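Local coordinates for protein glutamine cyclotransferase (Tannerella forsythia, PDB 6QRO) that probably converts N-terminal glutamine of peptides to pyroglutamate, as a zinc-binding type II glutaminyl cyclase of the M28 peptidase family, at residues Asp271-Asp276 and Ser281-Tyr286. Numbering follows the deposited sequence.
Sequences DIINYD and SGFGPY. With SO4 (sulfate ion), chain G.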
loop_
_atom_site.group_PDB
_atom_site.type_symbol
_atom_site.label_atom_id
_atom_site.label_comp_id
_atom_site.label_asym_id
_atom_site.label_seq_id
_atom_site.Cartn_x
_atom_site.Cartn_y
_atom_site.Cartn_z
ATOM N N ASP A 271 6.436 4.425 5.694
ATOM C CA ASP A 271 5.534 3.286 5.610
ATOM C C ASP A 271 4.612 3.339 6.812
ATOM O O ASP A 271 5.073 3.400 7.955
ATOM C CB ASP A 271 6.296 1.956 5.562
ATOM C CG ASP A 271 5.419 0.788 5.128
ATOM O OD1 ASP A 271 4.205 0.986 4.876
ATOM O OD2 ASP A 271 5.960 -0.330 4.979
ATOM N N ILE A 272 3.319 3.393 6.557
ATOM C CA ILE A 272 2.331 3.188 7.602
ATOM C C ILE A 272 1.982 1.712 7.488
ATOM O O ILE A 272 1.309 1.294 6.547
ATOM C CB ILE A 272 1.114 4.101 7.435
ATOM C CG1 ILE A 272 1.571 5.562 7.324
ATOM C CG2 ILE A 272 0.184 3.940 8.627
ATOM C CD1 ILE A 272 0.430 6.589 7.170
ATOM N N ILE A 273 2.509 0.903 8.403
ATOM C CA ILE A 273 2.411 -0.549 8.295
ATOM C C ILE A 273 2.169 -1.095 9.681
ATOM O O ILE A 273 2.764 -0.620 10.651
ATOM C CB ILE A 273 3.678 -1.182 7.642
ATOM C CG1 ILE A 273 3.602 -2.712 7.641
ATOM C CG2 ILE A 273 4.984 -0.687 8.280
ATOM C CD1 ILE A 273 4.676 -3.379 6.802
ATOM N N ASN A 274 1.277 -2.080 9.782
ATOM C CA ASN A 274 1.013 -2.680 11.084
ATOM C C ASN A 274 2.279 -3.309 11.640
ATOM O O ASN A 274 2.993 -4.029 10.934
ATOM C CB ASN A 274 -0.090 -3.731 10.992
ATOM C CG ASN A 274 -0.386 -4.374 12.340
ATOM O OD1 ASN A 274 -0.558 -3.678 13.359
ATOM N ND2 ASN A 274 -0.490 -5.702 12.350
ATOM N N TYR A 275 2.576 -3.030 12.906
ATOM C CA TYR A 275 3.649 -3.738 13.587
ATOM C C TYR A 275 3.019 -4.528 14.720
ATOM O O TYR A 275 2.424 -3.937 15.632
ATOM C CB TYR A 275 4.704 -2.760 14.108
ATOM C CG TYR A 275 5.820 -3.384 14.919
ATOM C CD1 TYR A 275 6.836 -4.081 14.285
ATOM C CD2 TYR A 275 5.903 -3.211 16.291
ATOM C CE1 TYR A 275 7.879 -4.633 14.998
ATOM C CE2 TYR A 275 6.949 -3.754 17.014
ATOM C CZ TYR A 275 7.938 -4.466 16.359
ATOM O OH TYR A 275 8.984 -5.021 17.073
ATOM N N ASP A 276 3.194 -5.858 14.691
ATOM C CA ASP A 276 2.655 -6.701 15.754
ATOM C C ASP A 276 3.794 -7.266 16.591
ATOM O O ASP A 276 4.466 -8.219 16.164
ATOM C CB ASP A 276 1.788 -7.824 15.177
ATOM C CG ASP A 276 0.848 -8.431 16.211
ATOM O OD1 ASP A 276 1.224 -8.522 17.391
ATOM O OD2 ASP A 276 -0.275 -8.810 15.856
ATOM N N SER A 281 6.839 -12.918 13.396
ATOM C CA SER A 281 7.019 -12.159 12.159
ATOM C C SER A 281 6.866 -10.645 12.320
ATOM O O SER A 281 7.371 -9.901 11.478
ATOM C CB SER A 281 6.027 -12.648 11.102
ATOM O OG SER A 281 4.709 -12.204 11.397
ATOM N N GLY A 282 6.191 -10.160 13.359
ATOM C CA GLY A 282 5.934 -8.736 13.462
ATOM C C GLY A 282 4.666 -8.249 12.788
ATOM O O GLY A 282 4.379 -7.045 12.831
ATOM N N PHE A 283 3.893 -9.138 12.179
ATOM C CA PHE A 283 2.642 -8.777 11.542
ATOM C C PHE A 283 1.514 -9.488 12.262
ATOM O O PHE A 283 1.747 -10.355 13.108
ATOM C CB PHE A 283 2.645 -9.171 10.061
ATOM C CG PHE A 283 3.813 -8.613 9.290
ATOM C CD1 PHE A 283 3.993 -7.249 9.174
ATOM C CD2 PHE A 283 4.750 -9.459 8.716
ATOM C CE1 PHE A 283 5.077 -6.733 8.481
ATOM C CE2 PHE A 283 5.830 -8.950 8.020
ATOM C CZ PHE A 283 5.991 -7.587 7.897
ATOM N N GLY A 284 0.291 -9.104 11.920
ATOM C CA GLY A 284 -0.884 -9.721 12.476
ATOM C C GLY A 284 -0.878 -11.225 12.264
ATOM O O GLY A 284 -0.270 -11.745 11.323
ATOM N N PRO A 285 -1.561 -11.947 13.156
ATOM C CA PRO A 285 -1.560 -13.422 13.082
ATOM C C PRO A 285 -2.115 -13.993 11.775
ATOM O O PRO A 285 -1.840 -15.155 11.450
ATOM C CB PRO A 285 -2.428 -13.828 14.284
ATOM C CG PRO A 285 -3.116 -12.551 14.741
ATOM C CD PRO A 285 -2.220 -11.433 14.367
ATOM N N TYR A 286 -2.871 -13.210 11.012
ATOM C CA TYR A 286 -3.446 -13.614 9.732
ATOM C C TYR A 286 -2.479 -13.461 8.566
ATOM O O TYR A 286 -2.808 -13.901 7.459
ATOM C CB TYR A 286 -4.708 -12.774 9.457
ATOM C CG TYR A 286 -4.363 -11.297 9.445
ATOM C CD1 TYR A 286 -3.657 -10.723 8.384
ATOM C CD2 TYR A 286 -4.674 -10.494 10.530
ATOM C CE1 TYR A 286 -3.298 -9.397 8.397
ATOM C CE2 TYR A 286 -4.327 -9.165 10.544
ATOM C CZ TYR A 286 -3.637 -8.622 9.471
ATOM O OH TYR A 286 -3.283 -7.286 9.478
HETATM S S SO4 G . 3.534 -15.558 13.472
HETATM O O1 SO4 G . 4.266 -15.664 14.743
HETATM O O2 SO4 G . 3.990 -14.383 12.730
HETATM O O3 SO4 G . 3.804 -16.741 12.652
HETATM O O4 SO4 G . 2.089 -15.434 13.750
HETATM O O HOH W 1 -0.297 -6.818 9.876
#
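D276 meets G282 where the chain leaving strand 269-273 runs at about 90° to the returning loop 282-286. The D276 N to G282 O hydrogen bond is nearly straight at 174°, but its 2.5 Å length is doubtfully short and says nothing of its strength. The N-H comes from above the carbonyl plane of G282. The G282 CA gives a CH...O contact back to D276 O at 3.1 Å. G282 has positive phi, a conformation that favours glycine. The side chain of D276 reaches toward the loop and crosses P285 at about a right angle. Its CB packs 3.3 Å from F283 O, and its OD2 sits by G284 CA and P285 CD. N274 extends toward the loop with CG anti to its backbone N (chi1 -180°). From there ND2 gives a 2.7 Å hydrogen bond to a water. That water also accepts from G284 N and hydrogen-bonds Y286 OH, so it ties three groups of the two segments together. F283 turns one ring edge to N274 O, while I273 CD1 touches its CE1 at 3.8 Å. S281 OG accepts from F283 N, an ST turn, beside a sulfate ion, probably a crystallisation additive, which accepts from S281 N. T279 OG1 accepts from G282 N and also bonds F283 O. The side chain of F283 comes to about 7 Å from the zinc ion, which D134, D167 and H288 bind. Strand 269-273 is an outermost strand of the sheet, next to 203-207, and the loop leads on toward helix 299-314.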